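Local coordinates for protein rhamnogalacturonan endolyase YesW (Bacillus subtilis, PDB 2ZUX) that cleaves the rhamnogalacturonan backbone of plant cell wall pectin by endo-type elimination, as a secreted lyase of polysaccharide lyase family 11 that needs calcium or manganese, at residues Y217-E220 against V224-G227; P249-V254 against N263-F268; D461-Q466 against I472-Y477; A491-N494 against K498-P501. One frame throughout, in Å; residues are numbered along the deposited sequence.

Contact 1 (Y217-E220 against V224-G227); sequences YRNE and VLSG. With RAM (alpha-L-rhamnopyranose), chain O.
Tyr217 lays one face of its ring over the backbone of Gly227, a CH-pi contact in the long surface loop between strands 193-198 and 230-235 of one beta-propeller blade. Gly227 CA stands 3.5 Å from the centroid of the Tyr217 ring, 8° off the normal; the bare CA lets the ring settle directly on the backbone. Val224 spreads its two methyls over neighbouring residues: CG1 rests on Tyr217 CB at 3.8 Å, while CG2 meets Arg218 CG at 3.9 Å, the two chains crossing at a slant. Asn219 turns ND2 to Leu225 CD1, and its OD1 accepts from the backbone N of Gln221 and Arg223. No direct hydrogen bond joins the segments. A water does so instead, donating to Tyr217 O at 2.7 Å, accepting from Leu225 N at 2.9 Å and bonding Ser226 OG at 3.1 Å. Arg218, a carbohydrate-binding residue, leads away to a rhamnose that Asp150 also holds, its chain bent at chi3 (-67°) and NH2 bridged to Asp216. Rhamnose O4 lies at the guanidinium edge, in its plane: Arg218 NH1 donates to it at 2.8 Å and 166°, with a weak second bond from NH2.

Contact 2 (P249-V254 against N263-F268); sequences PARGNV and NRVDRF
Val265 is the residue of 263-268 that packs against 249-254, touching Arg251 and Val254 inside the loop that carries the chain from one propeller blade (last strand 241-246) to the next (first strand 268-273). The segment starts at Asn263, whose OD1 is gripped side-on by Arg267: NE donates to it at 2.9 Å, almost in line with the C=O bond, and NH2 at 3.0 Å on a lone pair. Two bonds to one oxygen hold the bend between these residues. A short 3-10 turn at 264-265 presents Val265. Its CG1 sits between the backbone N and the carbonyl carbon (chi1 60°) and meets Val254 CG1 at 4.0 Å, which leaves CG2, anti to N, to meet Arg251 CG at 3.7 Å. Val265 N donates a hydrogen bond to a water at 3.0 Å that also lies beside Val254 O. Asp266 OD1 contacts a second water, which accepts from Arg251 NE at 2.8 Å in the guanidinium plane. Direct touch is thus purely apolar, and polar groups meet through water. Arg251 NE and Asp266 OD1, 5.2 Å apart, are separated by the water rather than paired directly, and each charge has a closer partner, Glu229 for Arg251 and Arg286 for Asp266.

Contact 3 (D461-Q466 against I472-Y477); sequences DLLREQ and IDKWDY. With CA (calcium ion), chain F.
Lys474 drives its ammonium between Asp461 and Glu465, two calcium ligands at the entry of the beta hairpin made by strands 465-468 and 471-476. Its chain runs extended until chi4 (72°) turns NZ to the carboxylates. NZ donates to Asp461 OD2 at 2.8 Å, on the syn side and 24° out of the carboxylate plane, and to Glu465 OE2 at 2.8 Å, from above the Glu465 carboxylate plane. Asp459 OD2 is a third acidic partner, so three carboxylates meet its ammonium group, whose charge probably offsets part of theirs. Calcium takes up most of the other oxygens of this turn. It is held by Asp461 O, by Asp461 OD1 at 2.4 Å, by Leu463 O at 2.3 Å, by both oxygens of Glu465, by a water and by Asp459. Glu465 OE2 therefore serves calcium and Lys474 together, while OE1 also accepts from Trp458 N. Farther along, Gln466 N donates to Asp473 O at 2.9 Å and Asp473 N to Gln466 O at 2.8 Å, an antiparallel hydrogen-bonded pair. Ile472 CA adds a CH...O contact to Gln466 O at 3.2 Å. These are the two inner strands of a four-stranded blade: strand 454-456 flanks the first, through Glu465 and Ile456, and strand 481-487 the second, where backbone hydrogen bonds join Ile472 to Met485 and Leu486, and Lys474 to Lys483.

Contact 4 (A491-N494 against K498-P501); sequences AAAN and KATP. With RAM (alpha-L-rhamnopyranose), chain N; RAM (alpha-L-rhamnopyranose), chain M.
Asn494 and Thr500 pair their backbones where the chain doubles back, Asn494 N donating to Thr500 O at 2.7 Å and Thr500 N to Asn494 O at 3.0 Å. Ala499 also faces Asn494, which makes a G1 beta bulge, with Ala499 taking the positive phi (49°) of its first position. Along the Asn494 side chain, CB lies 3.6 Å from Thr500 O and 3.7 Å from O4 of a rhamnose that Asn115 and Asp135 also bind. Chi1 of -47° puts CG beside the backbone N, and CG passes Thr500 O at 3.7 Å. At the tip, OD1 comes 3.9 Å from Pro501 C and is hydrogen-bonded to Thr502 OG1, which ties the amide to the chain just beyond the bulge. Ala493 CB points toward the other segment, 3.5 Å from Thr500 O. Lys498 CG runs 3.8 Å from O3 of a second rhamnose, and its ammonium makes a cation-pi contact with Tyr558, a substrate-binding residue. The bulge probably helps to shape this part of the substrate-binding region. Ala492 bonds strand 514-519 through Arg518, Pro501 packs on Val515 and Trp517 of that strand, and Ala499 and Pro501 touch strand 465-468 of another blade.

Contact 1 is a surface contact, its centre about 30 Å from the centre of the chain; contacts 2 and 3 are buried, and contact 4 is partly so. The first two lie in successive loops with centres about 12 Å apart and touch, Gly227 O meeting Arg251 NH1 at 2.9 Å in a probable hydrogen bond. Both rely on apolar touches with bridging waters. Contact 3, on the opposite side of the chain's centre from both, uses metal and charge within a blade hairpin. Contact 4, about 19 Å from contact 3 between centres, abuts the same strand 465-468 but depends on backbone pairing. Rhamnose lies at contact 1 (one sugar) and contact 4 (two), in separate regions.

Contact 1 (Y217-E220 against V224-G227)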
# COMPACT_ATOMS: atom_id res chain seq x y z
N TYR A 217 5.76 -25.00 17.53
CA TYR A 217 7.16 -24.85 17.13
C TYR A 217 7.80 -23.59 17.68
O TYR A 217 8.87 -23.20 17.23
CB TYR A 217 7.27 -24.89 15.60
CG TYR A 217 6.92 -26.23 15.02
CD1 TYR A 217 7.78 -27.32 15.16
CD2 TYR A 217 5.73 -26.42 14.33
CE1 TYR A 217 7.46 -28.55 14.64
CE2 TYR A 217 5.39 -27.66 13.81
CZ TYR A 217 6.27 -28.72 13.96
OH TYR A 217 5.95 -29.96 13.44
N ARG A 218 7.17 -22.97 18.67
CA ARG A 218 7.79 -21.83 19.34
C ARG A 218 8.97 -22.32 20.18
O ARG A 218 8.82 -23.25 20.99
CB ARG A 218 6.80 -21.11 20.25
CG ARG A 218 5.66 -20.42 19.52
CD ARG A 218 4.63 -19.87 20.50
NE ARG A 218 3.94 -20.95 21.21
CZ ARG A 218 2.98 -20.76 22.11
NH1 ARG A 218 2.58 -19.53 22.42
NH2 ARG A 218 2.42 -21.81 22.70
N ASN A 219 10.13 -21.72 19.97
CA ASN A 219 11.27 -22.03 20.83
C ASN A 219 11.24 -21.13 22.06
O ASN A 219 10.32 -20.33 22.24
CB ASN A 219 12.60 -22.01 20.06
CG ASN A 219 13.13 -20.61 19.80
OD1 ASN A 219 12.50 -19.61 20.11
ND2 ASN A 219 14.32 -20.55 19.21
N GLU A 220 12.23 -21.27 22.94
CA GLU A 220 12.22 -20.53 24.19
C GLU A 220 12.47 -19.03 23.98
O GLU A 220 12.28 -18.24 24.91
CB GLU A 220 13.24 -21.11 25.17
CG GLU A 220 14.66 -20.98 24.68
CD GLU A 220 15.66 -21.76 25.50
OE1 GLU A 220 15.32 -22.85 26.01
OE2 GLU A 220 16.79 -21.27 25.61
N VAL A 224 9.72 -18.84 15.94
CA VAL A 224 9.32 -20.08 15.31
C VAL A 224 10.32 -20.38 14.21
O VAL A 224 10.20 -19.88 13.09
CB VAL A 224 7.86 -20.01 14.78
CG1 VAL A 224 7.44 -21.34 14.19
CG2 VAL A 224 6.92 -19.60 15.91
N LEU A 225 11.32 -21.18 14.56
CA LEU A 225 12.50 -21.40 13.73
C LEU A 225 12.61 -22.84 13.24
O LEU A 225 13.66 -23.25 12.73
CB LEU A 225 13.75 -21.00 14.52
CG LEU A 225 13.82 -19.56 15.04
CD1 LEU A 225 15.11 -19.33 15.83
CD2 LEU A 225 13.71 -18.54 13.91
N SER A 226 11.53 -23.60 13.39
CA SER A 226 11.48 -24.99 12.95
C SER A 226 10.04 -25.35 12.59
O SER A 226 9.11 -24.58 12.87
CB SER A 226 12.00 -25.93 14.03
OG SER A 226 11.21 -25.79 15.19
N GLY A 227 9.87 -26.51 11.97
CA GLY A 227 8.55 -26.98 11.58
C GLY A 227 8.16 -26.54 10.19
O GLY A 227 8.83 -25.70 9.58
C1 RAM O . -2.57 -18.81 21.23
C2 RAM O . -2.79 -20.01 22.14
C3 RAM O . -1.49 -20.37 22.86
C4 RAM O . -0.88 -19.14 23.54
C5 RAM O . -0.72 -18.00 22.53
C6 RAM O . -0.18 -16.73 23.18
O1 RAM O . -1.77 -19.18 20.13
O2 RAM O . -3.80 -19.70 23.08
O3 RAM O . -1.74 -21.37 23.83
O4 RAM O . 0.35 -19.50 24.14
O5 RAM O . -1.97 -17.73 21.94
O HOH W 1 11.53 -23.07 16.72

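Contact 2 (P249-V254 against N263-F268)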
# COMPACT_ATOMS: atom_id res chain seq x y z
N PRO A 249 10.06 -18.82 -0.33
CA PRO A 249 11.33 -19.46 0.05
C PRO A 249 11.31 -20.26 1.36
O PRO A 249 10.92 -19.74 2.41
CB PRO A 249 12.31 -18.28 0.17
CG PRO A 249 11.68 -17.19 -0.65
CD PRO A 249 10.21 -17.35 -0.43
N ALA A 250 11.73 -21.52 1.28
CA ALA A 250 11.78 -22.40 2.43
C ALA A 250 12.88 -21.95 3.39
O ALA A 250 13.85 -21.29 3.00
CB ALA A 250 12.02 -23.83 1.99
N ARG A 251 12.72 -22.30 4.66
CA ARG A 251 13.65 -21.87 5.69
C ARG A 251 15.07 -22.43 5.50
O ARG A 251 16.05 -21.70 5.64
CB ARG A 251 13.12 -22.25 7.08
CG ARG A 251 13.94 -21.69 8.23
CD ARG A 251 13.49 -22.29 9.54
NE ARG A 251 12.15 -21.85 9.93
CZ ARG A 251 11.08 -22.64 10.03
NH1 ARG A 251 11.16 -23.94 9.77
NH2 ARG A 251 9.92 -22.12 10.40
N GLY A 252 15.17 -23.72 5.20
CA GLY A 252 16.46 -24.40 5.27
C GLY A 252 17.02 -24.26 6.68
O GLY A 252 16.28 -24.40 7.66
N ASN A 253 18.31 -23.95 6.79
CA ASN A 253 18.93 -23.70 8.08
C ASN A 253 18.84 -22.22 8.42
O ASN A 253 19.12 -21.37 7.57
CB ASN A 253 20.41 -24.09 8.07
CG ASN A 253 20.65 -25.47 7.52
OD1 ASN A 253 21.32 -25.64 6.49
ND2 ASN A 253 20.11 -26.48 8.19
N VAL A 254 18.47 -21.91 9.65
CA VAL A 254 18.43 -20.52 10.11
C VAL A 254 19.74 -19.80 9.75
O VAL A 254 19.72 -18.68 9.24
CB VAL A 254 18.14 -20.45 11.63
CG1 VAL A 254 18.42 -19.06 12.19
CG2 VAL A 254 16.70 -20.87 11.93
N ASN A 263 17.11 -13.78 13.25
CA ASN A 263 16.73 -12.45 12.78
C ASN A 263 16.55 -12.44 11.26
O ASN A 263 15.43 -12.30 10.74
CB ASN A 263 17.77 -11.43 13.25
CG ASN A 263 17.46 -10.00 12.83
OD1 ASN A 263 16.80 -9.76 11.81
ND2 ASN A 263 17.97 -9.04 13.59
N ARG A 264 17.65 -12.67 10.55
CA ARG A 264 17.69 -12.51 9.10
C ARG A 264 16.79 -13.49 8.36
O ARG A 264 16.20 -13.13 7.32
CB ARG A 264 19.14 -12.62 8.62
CG ARG A 264 19.95 -11.38 8.95
CD ARG A 264 21.44 -11.68 8.95
NE ARG A 264 22.25 -10.50 9.21
CZ ARG A 264 22.42 -9.94 10.41
NH1 ARG A 264 21.86 -10.46 11.50
NH2 ARG A 264 23.20 -8.87 10.52
N VAL A 265 16.65 -14.70 8.89
CA VAL A 265 15.83 -15.74 8.31
C VAL A 265 14.37 -15.31 8.15
O VAL A 265 13.69 -15.76 7.22
CB VAL A 265 15.92 -17.06 9.14
CG1 VAL A 265 15.45 -16.83 10.58
CG2 VAL A 265 15.14 -18.19 8.49
N ASP A 266 13.89 -14.44 9.03
CA ASP A 266 12.47 -14.12 9.10
C ASP A 266 12.18 -12.70 8.62
O ASP A 266 11.28 -12.03 9.13
CB ASP A 266 11.94 -14.36 10.51
CG ASP A 266 11.70 -15.83 10.81
OD1 ASP A 266 11.72 -16.66 9.87
OD2 ASP A 266 11.50 -16.14 12.01
N ARG A 267 12.93 -12.26 7.61
CA ARG A 267 12.73 -10.95 7.01
C ARG A 267 11.92 -11.11 5.74
O ARG A 267 12.46 -11.44 4.68
CB ARG A 267 14.07 -10.27 6.74
CG ARG A 267 14.85 -9.94 8.02
CD ARG A 267 14.15 -8.85 8.81
NE ARG A 267 14.97 -8.43 9.94
CZ ARG A 267 14.89 -7.25 10.52
NH1 ARG A 267 14.04 -6.33 10.07
NH2 ARG A 267 15.68 -6.95 11.54
N PHE A 268 10.62 -10.89 5.84
CA PHE A 268 9.71 -11.16 4.73
C PHE A 268 9.21 -9.89 4.06
O PHE A 268 9.00 -8.87 4.72
CB PHE A 268 8.49 -11.96 5.22
CG PHE A 268 8.84 -13.29 5.80
CD1 PHE A 268 9.09 -14.38 4.97
CD2 PHE A 268 8.96 -13.46 7.18
CE1 PHE A 268 9.42 -15.63 5.50
CE2 PHE A 268 9.29 -14.69 7.72
CZ PHE A 268 9.54 -15.78 6.88
O HOH W 2 11.66 -19.28 10.79
O HOH W 3 18.83 -15.90 10.48

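Contact 3 (D461-Q466 against I472-Y477)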
# COMPACT_ATOMS: atom_id res chain seq x y z
N ASP A 461 -4.77 21.11 -5.33
CA ASP A 461 -3.72 21.33 -6.31
C ASP A 461 -2.96 20.05 -6.64
O ASP A 461 -3.08 19.04 -5.94
CB ASP A 461 -2.79 22.50 -5.92
CG ASP A 461 -1.79 22.15 -4.83
OD1 ASP A 461 -1.49 20.95 -4.59
OD2 ASP A 461 -1.25 23.10 -4.23
N LEU A 462 -2.20 20.09 -7.73
CA LEU A 462 -1.49 18.92 -8.23
C LEU A 462 -0.20 18.62 -7.48
O LEU A 462 0.40 17.57 -7.70
CB LEU A 462 -1.25 19.05 -9.74
CG LEU A 462 -2.50 19.09 -10.62
CD1 LEU A 462 -2.11 19.45 -12.05
CD2 LEU A 462 -3.24 17.75 -10.60
N LEU A 463 0.22 19.52 -6.60
CA LEU A 463 1.35 19.23 -5.70
C LEU A 463 0.90 18.17 -4.70
O LEU A 463 -0.30 17.99 -4.47
CB LEU A 463 1.82 20.49 -4.98
CG LEU A 463 2.31 21.64 -5.87
CD1 LEU A 463 2.66 22.84 -5.01
CD2 LEU A 463 3.52 21.22 -6.70
N ARG A 464 1.86 17.46 -4.11
CA ARG A 464 1.52 16.45 -3.13
C ARG A 464 1.79 16.97 -1.73
O ARG A 464 2.81 17.61 -1.47
CB ARG A 464 2.28 15.14 -3.40
CG ARG A 464 1.58 13.92 -2.85
CD ARG A 464 2.16 12.63 -3.36
NE ARG A 464 1.28 11.50 -3.05
CZ ARG A 464 1.63 10.22 -3.17
NH1 ARG A 464 2.86 9.89 -3.58
NH2 ARG A 464 0.76 9.26 -2.88
N GLU A 465 0.85 16.68 -0.83
CA GLU A 465 0.95 17.07 0.56
C GLU A 465 1.70 15.97 1.34
O GLU A 465 2.13 14.98 0.75
CB GLU A 465 -0.45 17.35 1.13
CG GLU A 465 -1.11 18.63 0.58
CD GLU A 465 -1.41 18.58 -0.92
OE1 GLU A 465 -2.32 17.83 -1.34
OE2 GLU A 465 -0.75 19.32 -1.71
N GLN A 466 1.90 16.17 2.64
CA GLN A 466 2.66 15.23 3.45
C GLN A 466 1.77 14.64 4.53
O GLN A 466 0.89 15.33 5.06
CB GLN A 466 3.87 15.91 4.10
CG GLN A 466 4.97 16.32 3.11
CD GLN A 466 4.62 17.61 2.36
OE1 GLN A 466 4.28 18.62 2.98
NE2 GLN A 466 4.64 17.56 1.04
N ILE A 472 -1.94 15.78 8.31
CA ILE A 472 -1.62 16.09 6.92
C ILE A 472 -1.08 17.52 6.91
O ILE A 472 -1.73 18.44 7.44
CB ILE A 472 -2.85 15.96 6.00
CG1 ILE A 472 -3.37 14.52 6.01
CG2 ILE A 472 -2.50 16.41 4.57
CD1 ILE A 472 -4.63 14.29 5.21
N ASP A 473 0.11 17.70 6.34
CA ASP A 473 0.77 19.00 6.24
C ASP A 473 0.95 19.41 4.79
O ASP A 473 0.93 18.57 3.88
CB ASP A 473 2.15 18.95 6.92
CG ASP A 473 2.09 18.49 8.37
OD1 ASP A 473 1.19 18.93 9.12
OD2 ASP A 473 2.97 17.71 8.78
N LYS A 474 1.17 20.70 4.57
CA LYS A 474 1.53 21.20 3.25
C LYS A 474 2.80 22.02 3.34
O LYS A 474 3.00 22.80 4.28
CB LYS A 474 0.40 22.02 2.63
CG LYS A 474 0.59 22.23 1.12
CD LYS A 474 -0.51 23.04 0.51
CE LYS A 474 -0.22 23.31 -0.95
NZ LYS A 474 -0.38 22.09 -1.79
N TRP A 475 3.68 21.81 2.37
CA TRP A 475 4.94 22.53 2.28
C TRP A 475 4.74 23.89 1.64
O TRP A 475 4.27 24.01 0.52
CB TRP A 475 5.92 21.70 1.46
CG TRP A 475 7.29 22.28 1.24
CD1 TRP A 475 7.82 22.66 0.04
CD2 TRP A 475 8.33 22.50 2.22
NE1 TRP A 475 9.11 23.10 0.20
CE2 TRP A 475 9.45 23.01 1.53
CE3 TRP A 475 8.42 22.31 3.61
CZ2 TRP A 475 10.64 23.34 2.18
CZ3 TRP A 475 9.62 22.64 4.25
CH2 TRP A 475 10.71 23.15 3.53
N ASP A 476 5.11 24.93 2.39
CA ASP A 476 5.13 26.29 1.87
C ASP A 476 6.50 26.44 1.20
O ASP A 476 7.50 26.67 1.88
CB ASP A 476 4.94 27.28 3.03
CG ASP A 476 5.05 28.74 2.62
OD1 ASP A 476 5.58 29.05 1.53
OD2 ASP A 476 4.61 29.59 3.41
N TYR A 477 6.53 26.28 -0.12
CA TYR A 477 7.80 26.20 -0.85
C TYR A 477 8.52 27.54 -0.95
O TYR A 477 9.75 27.58 -1.02
CB TYR A 477 7.62 25.58 -2.24
CG TYR A 477 6.71 26.37 -3.15
CD1 TYR A 477 7.21 27.39 -3.97
CD2 TYR A 477 5.34 26.10 -3.22
CE1 TYR A 477 6.38 28.11 -4.82
CE2 TYR A 477 4.50 26.82 -4.06
CZ TYR A 477 5.03 27.83 -4.85
OH TYR A 477 4.21 28.54 -5.70
CA CA F . -2.20 18.92 -3.64
O HOH W 4 -3.83 17.10 -4.01

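Contact 4 (A491-N494 against K498-P501)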
# COMPACT_ATOMS: atom_id res chain seq x y z
N ALA A 491 -7.88 10.31 16.44
CA ALA A 491 -7.32 9.28 15.56
C ALA A 491 -5.85 9.09 15.90
O ALA A 491 -5.17 10.04 16.32
CB ALA A 491 -7.49 9.67 14.10
N ALA A 492 -5.36 7.87 15.70
CA ALA A 492 -3.98 7.56 16.01
C ALA A 492 -3.34 6.81 14.86
O ALA A 492 -3.99 6.05 14.15
CB ALA A 492 -3.89 6.72 17.28
N ALA A 493 -2.05 7.06 14.68
CA ALA A 493 -1.23 6.31 13.75
C ALA A 493 -0.67 5.07 14.44
O ALA A 493 -0.86 4.87 15.65
CB ALA A 493 -0.12 7.20 13.21
N ASN A 494 0.04 4.25 13.67
CA ASN A 494 0.50 2.94 14.12
C ASN A 494 2.01 2.80 14.02
O ASN A 494 2.70 3.63 13.42
CB ASN A 494 -0.12 1.80 13.28
CG ASN A 494 -1.62 1.93 13.07
OD1 ASN A 494 -2.14 1.59 12.01
ND2 ASN A 494 -2.32 2.42 14.08
N LYS A 498 7.40 4.79 13.38
CA LYS A 498 7.01 4.84 11.96
C LYS A 498 5.76 5.69 11.74
O LYS A 498 5.62 6.32 10.68
CB LYS A 498 6.84 3.44 11.38
CG LYS A 498 8.10 2.58 11.45
CD LYS A 498 9.24 3.13 10.58
CE LYS A 498 10.50 2.32 10.79
NZ LYS A 498 11.62 2.86 9.96
N ALA A 499 4.86 5.72 12.73
CA ALA A 499 3.70 6.62 12.73
C ALA A 499 2.92 6.58 11.40
O ALA A 499 2.68 7.61 10.77
CB ALA A 499 4.13 8.05 13.09
N THR A 500 2.52 5.37 11.02
CA THR A 500 1.83 5.15 9.75
C THR A 500 0.32 5.07 9.93
O THR A 500 -0.17 4.58 10.96
CB THR A 500 2.33 3.85 9.08
OG1 THR A 500 2.19 2.75 9.99
CG2 THR A 500 3.79 4.00 8.66
N PRO A 501 -0.44 5.50 8.91
CA PRO A 501 -1.88 5.32 8.99
C PRO A 501 -2.22 3.84 8.77
O PRO A 501 -1.43 3.11 8.16
CB PRO A 501 -2.39 6.15 7.81
CG PRO A 501 -1.29 6.07 6.81
CD PRO A 501 -0.03 6.11 7.63
C1 RAM N . 4.34 -0.21 18.74
C2 RAM N . 3.70 -1.34 17.91
C3 RAM N . 2.22 -1.12 17.60
C4 RAM N . 1.98 0.33 17.18
C5 RAM N . 2.39 1.22 18.34
C6 RAM N . 2.11 2.68 18.05
O1 RAM N . 4.32 -0.55 20.11
O2 RAM N . 4.43 -1.50 16.71
O3 RAM N . 1.78 -2.02 16.60
O4 RAM N . 0.66 0.59 16.74
O5 RAM N . 3.79 1.09 18.56
C1 RAM M . 8.21 -1.23 14.47
C2 RAM M . 9.32 -0.27 14.05
C3 RAM M . 9.18 1.08 14.77
C4 RAM M . 9.09 0.89 16.29
C5 RAM M . 7.97 -0.11 16.61
C6 RAM M . 7.95 -0.41 18.11
O1 RAM M . 6.98 -0.83 13.92
O2 RAM M . 10.55 -0.88 14.36
O3 RAM M . 10.27 1.92 14.46
O4 RAM M . 8.88 2.14 16.92
O5 RAM M . 8.12 -1.32 15.89